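Local coordinates for aminopeptidase N family protein (Idiomarina loihiensis L2TR, PDB 4FGM) that probably acts as a zinc-dependent aminopeptidase of the M61 family, removing residues from the N-terminal ends of peptides, at residues P167-D172 with S186-G191; E176-H181 with R199-L204; T227-N232 with C247-L252; F267-C272 with F313-L318. All blocks are in the same frame, centred on the assembly; numbering follows the deposited sequence.

The four contacts run from the N-terminal domain to the zinc site. Contact 1 sets strand 168-171 against strand 183-190 of the five-stranded mixed sheet; contact 2 lays helix 197-215 on strand 174-180 of that sheet, and contact 3 pairs its strands 222-230 and 242-248. Contact 4 crosses helices 262-277 and 308-320. Along the chain contacts 1 and 2 alternate, while 3 and 4 follow in series. Centres lie about 13 Å apart for contacts 1 and 3, and about 15 Å apart for 2 and 4. Phe267, on the helix of contact 4, touches residues of contacts 2 and 3, tying the sheet to the helix that carries two zinc ligands.

Contact 1: P167-D172 with S186-G191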
loop_
_atom_site.group_PDB
_atom_site.type_symbol
_atom_site.label_atom_id
_atom_site.label_comp_id
_atom_site.label_asym_id
_atom_site.label_seq_id
_atom_site.Cartn_x
_atom_site.Cartn_y
_atom_site.Cartn_z
ATOM N N PRO A 167 14.637 4.373 -3.346
ATOM C CA PRO A 167 14.759 3.116 -4.095
ATOM C C PRO A 167 15.377 3.391 -5.461
ATOM O O PRO A 167 15.385 4.531 -5.913
ATOM C CB PRO A 167 13.313 2.623 -4.192
ATOM C CG PRO A 167 12.503 3.911 -4.145
ATOM C CD PRO A 167 13.224 4.689 -3.060
ATOM N N PHE A 168 15.904 2.352 -6.100
ATOM C CA PHE A 168 16.525 2.476 -7.420
ATOM C C PHE A 168 15.869 1.516 -8.413
ATOM O O PHE A 168 15.526 0.380 -8.068
ATOM C CB PHE A 168 18.030 2.142 -7.366
ATOM C CG PHE A 168 18.909 3.274 -6.903
ATOM C CD1 PHE A 168 18.901 3.688 -5.572
ATOM C CD2 PHE A 168 19.765 3.915 -7.799
ATOM C CE1 PHE A 168 19.746 4.714 -5.132
ATOM C CE2 PHE A 168 20.612 4.943 -7.373
ATOM C CZ PHE A 168 20.599 5.347 -6.038
ATOM N N LEU A 169 15.708 1.979 -9.648
ATOM C CA LEU A 169 15.128 1.176 -10.718
ATOM C C LEU A 169 16.058 1.297 -11.928
ATOM O O LEU A 169 16.386 2.404 -12.364
ATOM C CB LEU A 169 13.725 1.688 -11.076
ATOM C CG LEU A 169 13.002 0.981 -12.229
ATOM C CD1 LEU A 169 12.942 -0.517 -11.949
ATOM C CD2 LEU A 169 11.592 1.548 -12.392
ATOM N N ILE A 170 16.496 0.162 -12.456
ATOM C CA ILE A 170 17.382 0.171 -13.605
ATOM C C ILE A 170 16.877 -0.752 -14.710
ATOM O O ILE A 170 16.178 -1.719 -14.444
ATOM C CB ILE A 170 18.822 -0.245 -13.197
ATOM C CG1 ILE A 170 18.816 -1.622 -12.533
ATOM C CG2 ILE A 170 19.397 0.773 -12.230
ATOM C CD1 ILE A 170 20.196 -2.099 -12.096
ATOM N N GLY A 171 17.229 -0.445 -15.955
ATOM C CA GLY A 171 16.795 -1.276 -17.061
ATOM C C GLY A 171 16.539 -0.458 -18.308
ATOM O O GLY A 171 17.046 0.654 -18.441
ATOM N N ASP A 172 15.758 -1.013 -19.227
ATOM C CA ASP A 172 15.416 -0.327 -20.469
ATOM C C ASP A 172 14.209 0.544 -20.121
ATOM O O ASP A 172 13.079 0.245 -20.483
ATOM C CB ASP A 172 15.075 -1.371 -21.543
ATOM C CG ASP A 172 14.681 -0.748 -22.869
ATOM O OD1 ASP A 172 15.021 0.433 -23.111
ATOM O OD2 ASP A 172 14.038 -1.448 -23.678
ATOM N N SER A 186 8.654 12.937 -12.712
ATOM C CA SER A 186 9.002 11.903 -13.680
ATOM C C SER A 186 8.165 10.648 -13.507
ATOM O O SER A 186 7.875 10.223 -12.384
ATOM C CB SER A 186 10.477 11.502 -13.549
ATOM O OG SER A 186 11.341 12.563 -13.904
ATOM N N LEU A 187 7.764 10.073 -14.631
ATOM C CA LEU A 187 7.038 8.824 -14.622
ATOM C C LEU A 187 8.045 7.892 -15.269
ATOM O O LEU A 187 8.477 8.134 -16.397
ATOM C CB LEU A 187 5.770 8.884 -15.472
ATOM C CG LEU A 187 5.136 7.490 -15.644
ATOM C CD1 LEU A 187 4.751 6.917 -14.279
ATOM C CD2 LEU A 187 3.927 7.573 -16.550
ATOM N N VAL A 188 8.441 6.848 -14.550
ATOM C CA VAL A 188 9.416 5.898 -15.073
ATOM C C VAL A 188 8.818 4.506 -15.144
ATOM O O VAL A 188 8.236 4.021 -14.172
ATOM C CB VAL A 188 10.676 5.858 -14.182
ATOM C CG1 VAL A 188 11.715 4.919 -14.786
ATOM C CG2 VAL A 188 11.235 7.253 -14.026
ATOM N N LEU A 189 8.986 3.855 -16.289
ATOM C CA LEU A 189 8.432 2.518 -16.481
ATOM C C LEU A 189 9.474 1.492 -16.900
ATOM O O LEU A 189 10.333 1.773 -17.744
ATOM C CB LEU A 189 7.346 2.553 -17.560
ATOM C CG LEU A 189 6.221 3.583 -17.445
ATOM C CD1 LEU A 189 5.312 3.467 -18.673
ATOM C CD2 LEU A 189 5.439 3.358 -16.170
ATOM N N SER A 190 9.380 0.301 -16.313
ATOM C CA SER A 190 10.268 -0.809 -16.638
ATOM C C SER A 190 9.374 -2.035 -16.817
ATOM O O SER A 190 8.568 -2.355 -15.939
ATOM C CB SER A 190 11.269 -1.072 -15.513
ATOM O OG SER A 190 12.054 -2.227 -15.797
ATOM N N GLY A 191 9.518 -2.717 -17.952
ATOM C CA GLY A 191 8.702 -3.888 -18.227
ATOM C C GLY A 191 8.006 -3.693 -19.563
ATOM O O GLY A 191 8.080 -2.606 -20.129
HETATM O O HOH W 1 13.723 -2.824 -17.871
HETATM O O HOH W 2 11.735 -2.538 -19.848
#
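Leu169 meets Val188 and Ser190 with no flat side chain between them. The one aromatic ring of the two segments, Phe168, takes no part: it meets the ring of Phe106 with planes only about 5° apart and that of Phe155 edge-to-face. Leu169, one residue on, points the other way, toward strand 186-190. Its CG stands anti to the backbone N (chi1 178°), and the fork at its end spans two side chains of that strand. CD2 lies 4.1 Å from CG1 of Val188, the two side chains sliding past each other in opposite directions, while CD1 lies 4.0 Å from CB of Ser190. The apolar patch is small, and 192 Å² is buried in all.

Beyond it the segments communicate through water. One molecule accepts from Asp172 N at 3.0 Å and donates to Ser190 OG at 2.7 Å; the hydroxyl also bonds OE1 of Gln103, so two partners fix its rotation. A second water accepts from Gly191 N at 2.9 Å and donates to Asp172 O at 3.2 Å. Gly171, just before Asp172, has backbone angles at which a CB would collide with the carbonyl O of Ile170, and that CB would also point toward Ser190 OG.

The axes of the two short strand segments approach only to 7.9 Å, too far for backbone pairing, and cross at 54°. Strand 168-171 pairs instead with strands 103-106 and 137-140, whereas 183-190 belongs to the five-stranded mixed sheet, so this is packing between strands of two different sheets, probably where the N-terminal beta domain meets the catalytic part.

Contact 2: E176-H181 with R199-L204; sequences EEFIAH and RITADL
Thr201 lies against Phe178 with both of its branches and its backbone carbonyl. Its methyl CG2 rests 3.6 Å from Phe178 CB, its hydroxyl OG1 sits 3.3 Å from Phe178 CD1, and its O stands 3.9 Å above one face of the ring, offset toward the rim. Phe178 has CG between its backbone N and carbonyl carbon (chi1 62°), a crowded position that carries the ring up from the strand alongside the helix. There CZ comes within 3.7 Å of Leu204 CB, the two side chains crossing at about a right angle, and the carbonyl O of Glu176 lies in plane at the ring edge.

The torsion of Thr201 is less usual: at -108° its chi1 is well away from a staggered value, and it places OG1 near both Phe178 CD1 and Glu176 CG, the latter 3.5 Å from Thr201 OG1. The glutamate bends at chi2 and directs its carboxylate past the threonine, so that OE2 bonds Thr197 OG1 near the start of the same helix.

Helix 197-215 joins parallel neighbouring strands 183-190 and 222-230, a beta-alpha-beta crossover, and here its axis runs at 23° to strand 176-180. Phe178, Thr201 and Leu204 touch as carbon against carbon or carbon against oxygen, which implies a fit by shape among these three, while a polar tie to the helix comes from Glu176 to Thr197, one turn before Thr201.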
loop_
_atom_site.group_PDB
_atom_site.type_symbol
_atom_site.label_atom_id
_atom_site.label_comp_id
_atom_site.label_asym_id
_atom_site.label_seq_id
_atom_site.Cartn_x
_atom_site.Cartn_y
_atom_site.Cartn_z
ATOM N N GLU A 176 9.205 9.798 -18.851
ATOM C CA GLU A 176 8.433 10.940 -19.323
ATOM C C GLU A 176 8.361 11.979 -18.205
ATOM O O GLU A 176 7.772 11.741 -17.149
ATOM C CB GLU A 176 7.017 10.501 -19.706
ATOM C CG GLU A 176 6.173 11.579 -20.374
ATOM C CD GLU A 176 6.506 11.765 -21.844
ATOM O OE1 GLU A 176 7.615 12.248 -22.155
ATOM O OE2 GLU A 176 5.652 11.421 -22.691
ATOM N N GLU A 177 8.963 13.133 -18.454
ATOM C CA GLU A 177 8.990 14.214 -17.487
ATOM C C GLU A 177 7.793 15.151 -17.617
ATOM O O GLU A 177 7.199 15.272 -18.681
ATOM C CB GLU A 177 10.288 15.004 -17.654
ATOM C CG GLU A 177 11.248 14.873 -16.491
ATOM C CD GLU A 177 12.650 14.506 -16.928
ATOM O OE1 GLU A 177 13.157 15.128 -17.884
ATOM O OE2 GLU A 177 13.247 13.599 -16.309
ATOM N N PHE A 178 7.431 15.793 -16.515
ATOM C CA PHE A 178 6.338 16.756 -16.513
ATOM C C PHE A 178 6.480 17.699 -15.327
ATOM O O PHE A 178 7.296 17.458 -14.438
ATOM C CB PHE A 178 4.974 16.051 -16.483
ATOM C CG PHE A 178 4.719 15.216 -15.254
ATOM C CD1 PHE A 178 5.229 13.926 -15.149
ATOM C CD2 PHE A 178 3.914 15.702 -14.225
ATOM C CE1 PHE A 178 4.919 13.121 -14.054
ATOM C CE2 PHE A 178 3.595 14.904 -13.121
ATOM C CZ PHE A 178 4.104 13.615 -13.032
ATOM N N ILE A 179 5.707 18.779 -15.303
ATOM C CA ILE A 179 5.826 19.703 -14.184
ATOM C C ILE A 179 4.497 20.025 -13.517
ATOM O O ILE A 179 3.458 20.125 -14.164
ATOM C CB ILE A 179 6.528 21.034 -14.606
ATOM C CG1 ILE A 179 5.526 21.998 -15.234
ATOM C CG2 ILE A 179 7.660 20.746 -15.591
ATOM C CD1 ILE A 179 5.104 23.122 -14.296
ATOM N N ALA A 180 4.547 20.162 -12.201
ATOM C CA ALA A 180 3.378 20.502 -11.418
ATOM C C ALA A 180 3.839 21.640 -10.511
ATOM O O ALA A 180 4.757 21.463 -9.702
ATOM C CB ALA A 180 2.921 19.299 -10.595
ATOM N N HIS A 181 3.214 22.806 -10.663
ATOM C CA HIS A 181 3.566 23.987 -9.882
ATOM C C HIS A 181 5.065 24.246 -9.864
ATOM O O HIS A 181 5.667 24.381 -8.801
ATOM C CB HIS A 181 3.050 23.864 -8.450
ATOM C CG HIS A 181 1.577 24.066 -8.326
ATOM N ND1 HIS A 181 0.778 24.394 -9.403
ATOM C CD2 HIS A 181 0.751 23.997 -7.256
ATOM C CE1 HIS A 181 -0.472 24.516 -9.001
ATOM N NE2 HIS A 181 -0.517 24.279 -7.701
ATOM N N ARG A 199 -0.424 11.171 -22.075
ATOM C CA ARG A 199 -1.739 11.225 -21.445
ATOM C C ARG A 199 -1.682 10.926 -19.948
ATOM O O ARG A 199 -2.260 11.663 -19.151
ATOM C CB ARG A 199 -2.687 10.256 -22.158
ATOM C CG ARG A 199 -4.145 10.368 -21.767
ATOM C CD ARG A 199 -4.480 9.473 -20.602
ATOM N NE ARG A 199 -5.924 9.381 -20.368
ATOM C CZ ARG A 199 -6.801 8.854 -21.222
ATOM N NH1 ARG A 199 -6.399 8.363 -22.389
ATOM N NH2 ARG A 199 -8.088 8.806 -20.900
ATOM N N ILE A 200 -0.982 9.860 -19.563
ATOM C CA ILE A 200 -0.868 9.487 -18.150
ATOM C C ILE A 200 -0.160 10.594 -17.375
ATOM O O ILE A 200 -0.550 10.965 -16.277
ATOM C CB ILE A 200 -0.073 8.160 -17.991
ATOM C CG1 ILE A 200 -0.852 7.012 -18.636
ATOM C CG2 ILE A 200 0.163 7.854 -16.529
ATOM C CD1 ILE A 200 -0.061 5.718 -18.743
ATOM N N THR A 201 0.887 11.125 -17.978
ATOM C CA THR A 201 1.670 12.181 -17.378
ATOM C C THR A 201 0.829 13.445 -17.210
ATOM O O THR A 201 0.930 14.141 -16.198
ATOM C CB THR A 201 2.924 12.426 -18.241
ATOM O OG1 THR A 201 4.073 11.934 -17.539
ATOM C CG2 THR A 201 3.091 13.881 -18.585
ATOM N N ALA A 202 -0.013 13.727 -18.199
ATOM C CA ALA A 202 -0.886 14.892 -18.138
ATOM C C ALA A 202 -1.859 14.730 -16.971
ATOM O O ALA A 202 -2.144 15.695 -16.258
ATOM C CB ALA A 202 -1.650 15.048 -19.445
ATOM N N ASP A 203 -2.375 13.514 -16.770
ATOM C CA ASP A 203 -3.289 13.290 -15.654
ATOM C C ASP A 203 -2.552 13.378 -14.314
ATOM O O ASP A 203 -3.089 13.921 -13.339
ATOM C CB ASP A 203 -3.992 11.933 -15.775
ATOM C CG ASP A 203 -5.029 11.910 -16.883
ATOM O OD1 ASP A 203 -5.535 12.997 -17.241
ATOM O OD2 ASP A 203 -5.347 10.811 -17.385
ATOM N N LEU A 204 -1.328 12.849 -14.258
ATOM C CA LEU A 204 -0.561 12.907 -13.018
ATOM C C LEU A 204 -0.284 14.367 -12.649
ATOM O O LEU A 204 -0.315 14.739 -11.465
ATOM C CB LEU A 204 0.753 12.127 -13.148
ATOM C CG LEU A 204 0.620 10.596 -13.223
ATOM C CD1 LEU A 204 2.003 9.949 -13.379
ATOM C CD2 LEU A 204 -0.076 10.079 -11.953
#

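Contact 3: T227-N232 with C247-L252; sequences TMVVGN and CSRKDL
Parallel pairing of strands 222-230 and 242-248 in the five-stranded mixed sheet ends here, with Val229 bridged to Cys247 and Val230 to Ser248. The ladder is regular at first: Cys247 N donates to Met228 O (a selenomethionine) at 3.0 Å, and Val230 N to Cys247 O at 3.0 Å, both bonds nearly straight. The last rung, Arg249 N to Val230 O at 2.8 Å, is bent at the hydrogen (138°), as the chain leaves the strand for a turn in which Asp251 N bonds Ser248 O.

Val229 fills the angle of that turn. Its CG1, anti to the backbone N, lies 3.5 Å from Arg249 CA, while CG2 meets Leu252 CD1 tip to tip at 3.5 Å. On the same face Thr227 CG2 touches Cys247 SG at 3.7 Å. Arg249 bends at chi3 (35°) and reaches across to the end of the partner strand, over Val230 and Gly231: Val230 O lies 3.8 Å above one face of the guanidinium, and NH2 is 3.4 Å from Gly231 CA. An alanine here is likely to uncover Val230 O and Gly231 and leave Arg192 O without its weak bond from NH1.

Across the opposite edge of strand 222-230, Thr227 and Val229 bond the backbone of strand 183-190. Phe267 of helix 262-277 packs against Cys247 and Leu252, so the helix lies on the face of the sheet that carries Val229 and Cys247.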
loop_
_atom_site.group_PDB
_atom_site.type_symbol
_atom_site.label_atom_id
_atom_site.label_comp_id
_atom_site.label_asym_id
_atom_site.label_seq_id
_atom_site.Cartn_x
_atom_site.Cartn_y
_atom_site.Cartn_z
ATOM N N THR A 227 8.057 2.876 -11.677
ATOM C CA THR A 227 7.066 1.853 -11.956
ATOM C C THR A 227 7.510 0.587 -12.655
ATOM O O THR A 227 8.049 0.627 -13.757
ATOM C CB THR A 227 5.917 2.457 -12.800
ATOM O OG1 THR A 227 5.441 3.649 -12.164
ATOM C CG2 THR A 227 4.766 1.473 -12.934
HETATM N N MSE A 228 7.267 -0.543 -12.001
HETATM C CA MSE A 228 7.554 -1.845 -12.584
HETATM C C MSE A 228 6.210 -2.334 -13.142
HETATM O O MSE A 228 5.190 -2.364 -12.433
HETATM C CB MSE A 228 8.082 -2.814 -11.528
HETATM C CG MSE A 228 9.545 -2.619 -11.220
HETATM SE SE MSE A 228 10.138 -3.746 -9.775
HETATM C CE MSE A 228 9.282 -2.788 -8.326
ATOM N N VAL A 229 6.207 -2.699 -14.415
ATOM C CA VAL A 229 4.984 -3.149 -15.058
ATOM C C VAL A 229 5.024 -4.630 -15.382
ATOM O O VAL A 229 5.855 -5.072 -16.177
ATOM C CB VAL A 229 4.731 -2.375 -16.372
ATOM C CG1 VAL A 229 3.329 -2.676 -16.891
ATOM C CG2 VAL A 229 4.915 -0.883 -16.140
ATOM N N VAL A 230 4.114 -5.389 -14.779
ATOM C CA VAL A 230 4.044 -6.823 -15.018
ATOM C C VAL A 230 2.660 -7.203 -15.546
ATOM O O VAL A 230 1.851 -6.334 -15.851
ATOM C CB VAL A 230 4.338 -7.604 -13.726
ATOM C CG1 VAL A 230 5.720 -7.239 -13.214
ATOM C CG2 VAL A 230 3.279 -7.296 -12.675
ATOM N N GLY A 231 2.388 -8.496 -15.654
ATOM C CA GLY A 231 1.095 -8.919 -16.160
ATOM C C GLY A 231 -0.003 -8.762 -15.128
ATOM O O GLY A 231 -1.102 -8.270 -15.416
ATOM N N ASN A 232 0.302 -9.183 -13.908
ATOM C CA ASN A 232 -0.655 -9.107 -12.825
ATOM C C ASN A 232 0.063 -8.822 -11.517
ATOM O O ASN A 232 0.666 -9.709 -10.922
ATOM C CB ASN A 232 -1.435 -10.418 -12.738
ATOM C CG ASN A 232 -2.541 -10.369 -11.715
ATOM O OD1 ASN A 232 -3.044 -9.299 -11.380
ATOM N ND2 ASN A 232 -2.942 -11.533 -11.223
ATOM N N CYS A 247 2.629 -2.434 -10.956
ATOM C CA CYS A 247 1.274 -2.425 -11.494
ATOM C C CYS A 247 1.082 -3.366 -12.668
ATOM O O CYS A 247 2.041 -3.834 -13.276
ATOM C CB CYS A 247 0.881 -1.008 -11.919
ATOM S SG CYS A 247 1.692 -0.470 -13.416
ATOM N N SER A 248 -0.181 -3.629 -12.986
ATOM C CA SER A 248 -0.525 -4.511 -14.091
ATOM C C SER A 248 -0.494 -3.732 -15.395
ATOM O O SER A 248 -0.889 -2.566 -15.450
ATOM C CB SER A 248 -1.906 -5.113 -13.859
ATOM O OG SER A 248 -1.920 -5.816 -12.630
ATOM N N ARG A 249 -0.022 -4.391 -16.443
ATOM C CA ARG A 249 0.100 -3.777 -17.754
ATOM C C ARG A 249 -1.229 -3.238 -18.273
ATOM O O ARG A 249 -1.256 -2.301 -19.072
ATOM C CB ARG A 249 0.682 -4.793 -18.726
ATOM C CG ARG A 249 1.218 -4.227 -20.025
ATOM C CD ARG A 249 2.158 -5.243 -20.680
ATOM N NE ARG A 249 1.686 -6.598 -20.438
ATOM C CZ ARG A 249 2.340 -7.510 -19.731
ATOM N NH1 ARG A 249 3.517 -7.237 -19.193
ATOM N NH2 ARG A 249 1.783 -8.687 -19.525
ATOM N N LYS A 250 -2.335 -3.819 -17.818
ATOM C CA LYS A 250 -3.645 -3.358 -18.267
ATOM C C LYS A 250 -4.054 -2.048 -17.598
ATOM O O LYS A 250 -4.999 -1.404 -18.031
ATOM C CB LYS A 250 -4.718 -4.421 -18.010
ATOM C CG LYS A 250 -4.862 -4.859 -16.559
ATOM C CD LYS A 250 -6.020 -5.830 -16.414
ATOM C CE LYS A 250 -5.976 -6.595 -15.096
ATOM N NZ LYS A 250 -6.087 -5.711 -13.911
ATOM N N ASP A 251 -3.336 -1.648 -16.554
ATOM C CA ASP A 251 -3.658 -0.412 -15.844
ATOM C C ASP A 251 -3.056 0.823 -16.511
ATOM O O ASP A 251 -3.427 1.950 -16.188
ATOM C CB ASP A 251 -3.168 -0.485 -14.392
ATOM C CG ASP A 251 -3.765 -1.657 -13.628
ATOM O OD1 ASP A 251 -4.860 -2.124 -14.016
ATOM O OD2 ASP A 251 -3.147 -2.103 -12.631
ATOM N N LEU A 252 -2.122 0.611 -17.432
ATOM C CA LEU A 252 -1.479 1.720 -18.117
ATOM C C LEU A 252 -2.145 1.927 -19.461
ATOM O O LEU A 252 -1.806 1.275 -20.449
ATOM C CB LEU A 252 0.015 1.443 -18.288
ATOM C CG LEU A 252 0.792 1.285 -16.971
ATOM C CD1 LEU A 252 2.251 1.012 -17.280
ATOM C CD2 LEU A 252 0.673 2.542 -16.119
HETATM O O HOH W 3 -2.412 -6.750 -17.437
#

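Contact 4: F267-C272 with F313-L318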
loop_
_atom_site.group_PDB
_atom_site.type_symbol
_atom_site.label_atom_id
_atom_site.label_comp_id
_atom_site.label_asym_id
_atom_site.label_seq_id
_atom_site.Cartn_x
_atom_site.Cartn_y
_atom_site.Cartn_z
ATOM N N PHE A 267 -4.702 2.588 -11.182
ATOM C CA PHE A 267 -3.326 3.063 -11.250
ATOM C C PHE A 267 -3.234 4.511 -10.779
ATOM O O PHE A 267 -2.361 4.859 -9.976
ATOM C CB PHE A 267 -2.784 2.961 -12.679
ATOM C CG PHE A 267 -1.395 3.511 -12.834
ATOM C CD1 PHE A 267 -0.307 2.861 -12.264
ATOM C CD2 PHE A 267 -1.179 4.700 -13.527
ATOM C CE1 PHE A 267 0.989 3.392 -12.381
ATOM C CE2 PHE A 267 0.101 5.237 -13.649
ATOM C CZ PHE A 267 1.189 4.582 -13.076
ATOM N N LEU A 268 -4.129 5.358 -11.283
ATOM C CA LEU A 268 -4.122 6.761 -10.888
ATOM C C LEU A 268 -4.379 6.887 -9.397
ATOM O O LEU A 268 -3.814 7.752 -8.724
ATOM C CB LEU A 268 -5.174 7.544 -11.667
ATOM C CG LEU A 268 -4.855 7.699 -13.156
ATOM C CD1 LEU A 268 -5.911 8.548 -13.830
ATOM C CD2 LEU A 268 -3.489 8.323 -13.317
ATOM N N SER A 269 -5.225 6.007 -8.875
ATOM C CA SER A 269 -5.536 6.023 -7.460
ATOM C C SER A 269 -4.291 5.623 -6.657
ATOM O O SER A 269 -4.022 6.180 -5.590
ATOM C CB SER A 269 -6.692 5.068 -7.175
ATOM O OG SER A 269 -7.071 5.139 -5.816
ATOM N N LEU A 270 -3.531 4.660 -7.179
ATOM C CA LEU A 270 -2.308 4.203 -6.519
ATOM C C LEU A 270 -1.267 5.324 -6.470
ATOM O O LEU A 270 -0.652 5.562 -5.422
ATOM C CB LEU A 270 -1.716 2.996 -7.252
ATOM C CG LEU A 270 -0.372 2.455 -6.736
ATOM C CD1 LEU A 270 -0.480 2.015 -5.277
ATOM C CD2 LEU A 270 0.042 1.277 -7.591
ATOM N N CYS A 271 -1.074 6.009 -7.598
ATOM C CA CYS A 271 -0.097 7.098 -7.663
ATOM C C CYS A 271 -0.501 8.222 -6.724
ATOM O O CYS A 271 0.327 8.774 -6.002
ATOM C CB CYS A 271 0.008 7.656 -9.080
ATOM S SG CYS A 271 0.567 6.471 -10.300
ATOM N N CYS A 272 -1.786 8.552 -6.745
ATOM C CA CYS A 272 -2.331 9.600 -5.898
ATOM C C CYS A 272 -2.102 9.251 -4.426
ATOM O O CYS A 272 -1.835 10.123 -3.600
ATOM C CB CYS A 272 -3.828 9.745 -6.168
ATOM S SG CYS A 272 -4.629 11.055 -5.250
ATOM N N PHE A 313 -8.446 10.042 0.501
ATOM C CA PHE A 313 -8.036 11.022 -0.492
ATOM C C PHE A 313 -7.545 10.468 -1.825
ATOM O O PHE A 313 -7.747 11.113 -2.857
ATOM C CB PHE A 313 -7.001 11.980 0.117
ATOM C CG PHE A 313 -7.615 13.041 0.998
ATOM C CD1 PHE A 313 -8.427 14.030 0.453
ATOM C CD2 PHE A 313 -7.401 13.039 2.372
ATOM C CE1 PHE A 313 -9.035 14.997 1.267
ATOM C CE2 PHE A 313 -8.004 14.002 3.196
ATOM C CZ PHE A 313 -8.816 14.986 2.639
ATOM N N ASP A 314 -6.925 9.286 -1.836
ATOM C CA ASP A 314 -6.448 8.749 -3.116
ATOM C C ASP A 314 -7.563 8.691 -4.165
ATOM O O ASP A 314 -7.324 8.963 -5.341
ATOM C CB ASP A 314 -5.777 7.366 -2.963
ATOM C CG ASP A 314 -6.630 6.353 -2.203
ATOM O OD1 ASP A 314 -7.875 6.468 -2.194
ATOM O OD2 ASP A 314 -6.038 5.414 -1.626
ATOM N N ASP A 315 -8.777 8.356 -3.743
ATOM C CA ASP A 315 -9.909 8.302 -4.665
ATOM C C ASP A 315 -10.603 9.663 -4.783
ATOM O O ASP A 315 -10.892 10.133 -5.884
ATOM C CB ASP A 315 -10.938 7.258 -4.213
ATOM C CG ASP A 315 -10.407 5.840 -4.283
ATOM O OD1 ASP A 315 -9.728 5.517 -5.277
ATOM O OD2 ASP A 315 -10.683 5.047 -3.357
ATOM N N TYR A 316 -10.862 10.293 -3.641
ATOM C CA TYR A 316 -11.545 11.579 -3.616
ATOM C C TYR A 316 -10.836 12.651 -4.450
ATOM O O TYR A 316 -11.469 13.339 -5.256
ATOM C CB TYR A 316 -11.706 12.048 -2.167
ATOM C CG TYR A 316 -12.468 13.345 -2.035
ATOM C CD1 TYR A 316 -13.768 13.468 -2.536
ATOM C CD2 TYR A 316 -11.882 14.465 -1.440
ATOM C CE1 TYR A 316 -14.460 14.674 -2.454
ATOM C CE2 TYR A 316 -12.565 15.675 -1.350
ATOM C CZ TYR A 316 -13.852 15.777 -1.860
ATOM O OH TYR A 316 -14.522 16.978 -1.778
ATOM N N LEU A 317 -9.526 12.787 -4.268
ATOM C CA LEU A 317 -8.761 13.781 -5.022
ATOM C C LEU A 317 -8.802 13.506 -6.526
ATOM O O LEU A 317 -8.557 14.398 -7.339
ATOM C CB LEU A 317 -7.311 13.819 -4.528
ATOM C CG LEU A 317 -7.145 14.339 -3.097
ATOM C CD1 LEU A 317 -5.661 14.480 -2.786
ATOM C CD2 LEU A 317 -7.857 15.694 -2.945
ATOM N N LEU A 318 -9.110 12.264 -6.891
ATOM C CA LEU A 318 -9.200 11.880 -8.294
ATOM C C LEU A 318 -10.439 12.533 -8.911
ATOM O O LEU A 318 -10.455 12.882 -10.097
ATOM C CB LEU A 318 -9.280 10.355 -8.405
ATOM C CG LEU A 318 -8.202 9.629 -9.223
ATOM C CD1 LEU A 318 -6.798 10.077 -8.834
ATOM C CD2 LEU A 318 -8.353 8.142 -8.994
#
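Ser269 OG donates to Asp315 OD1 at 2.7 Å. The hydroxyl meets the oxygen from above the carboxylate plane, 43° out of it. At Asp315 an alanine, lacking the carboxylate, is likely to leave the Ser269 hydroxyl without this acceptor and freer to turn. Beside it Leu318 inserts its fork against the turn of the other helix: CD2 lies 3.8 Å from Ser269 N, and CD1 is 4.0 Å from Cys272 CB and 3.8 Å from Leu268 O. Cys272 SG, anti to its backbone N, packs on Leu317 CB at 3.9 Å.

Segments 267-272 and 313-318 cross steeply, at 114°, their axes approaching to 8.2 Å. Helix 262-277 bears the HExxH motif, whose His273 and His277 bind the zinc ion, and Glu307, the third protein ligand, directly precedes helix 308-320; this is the gluzincin pattern.

Asp314 links packing to metal. Its CB touches Ser269 O at 3.4 Å, and its CG, turned between the backbone N and the carbonyl carbon (chi1 52°), brings OD2 to ND1 of His273. As a second-shell residue it thereby fixes the rotation of a zinc-bound imidazole. Farther out, Ile207 of helix 197-215 touches both Cys272 and Leu318, and NE2 of Gln211 on that helix bonds the carbonyl of Cys272.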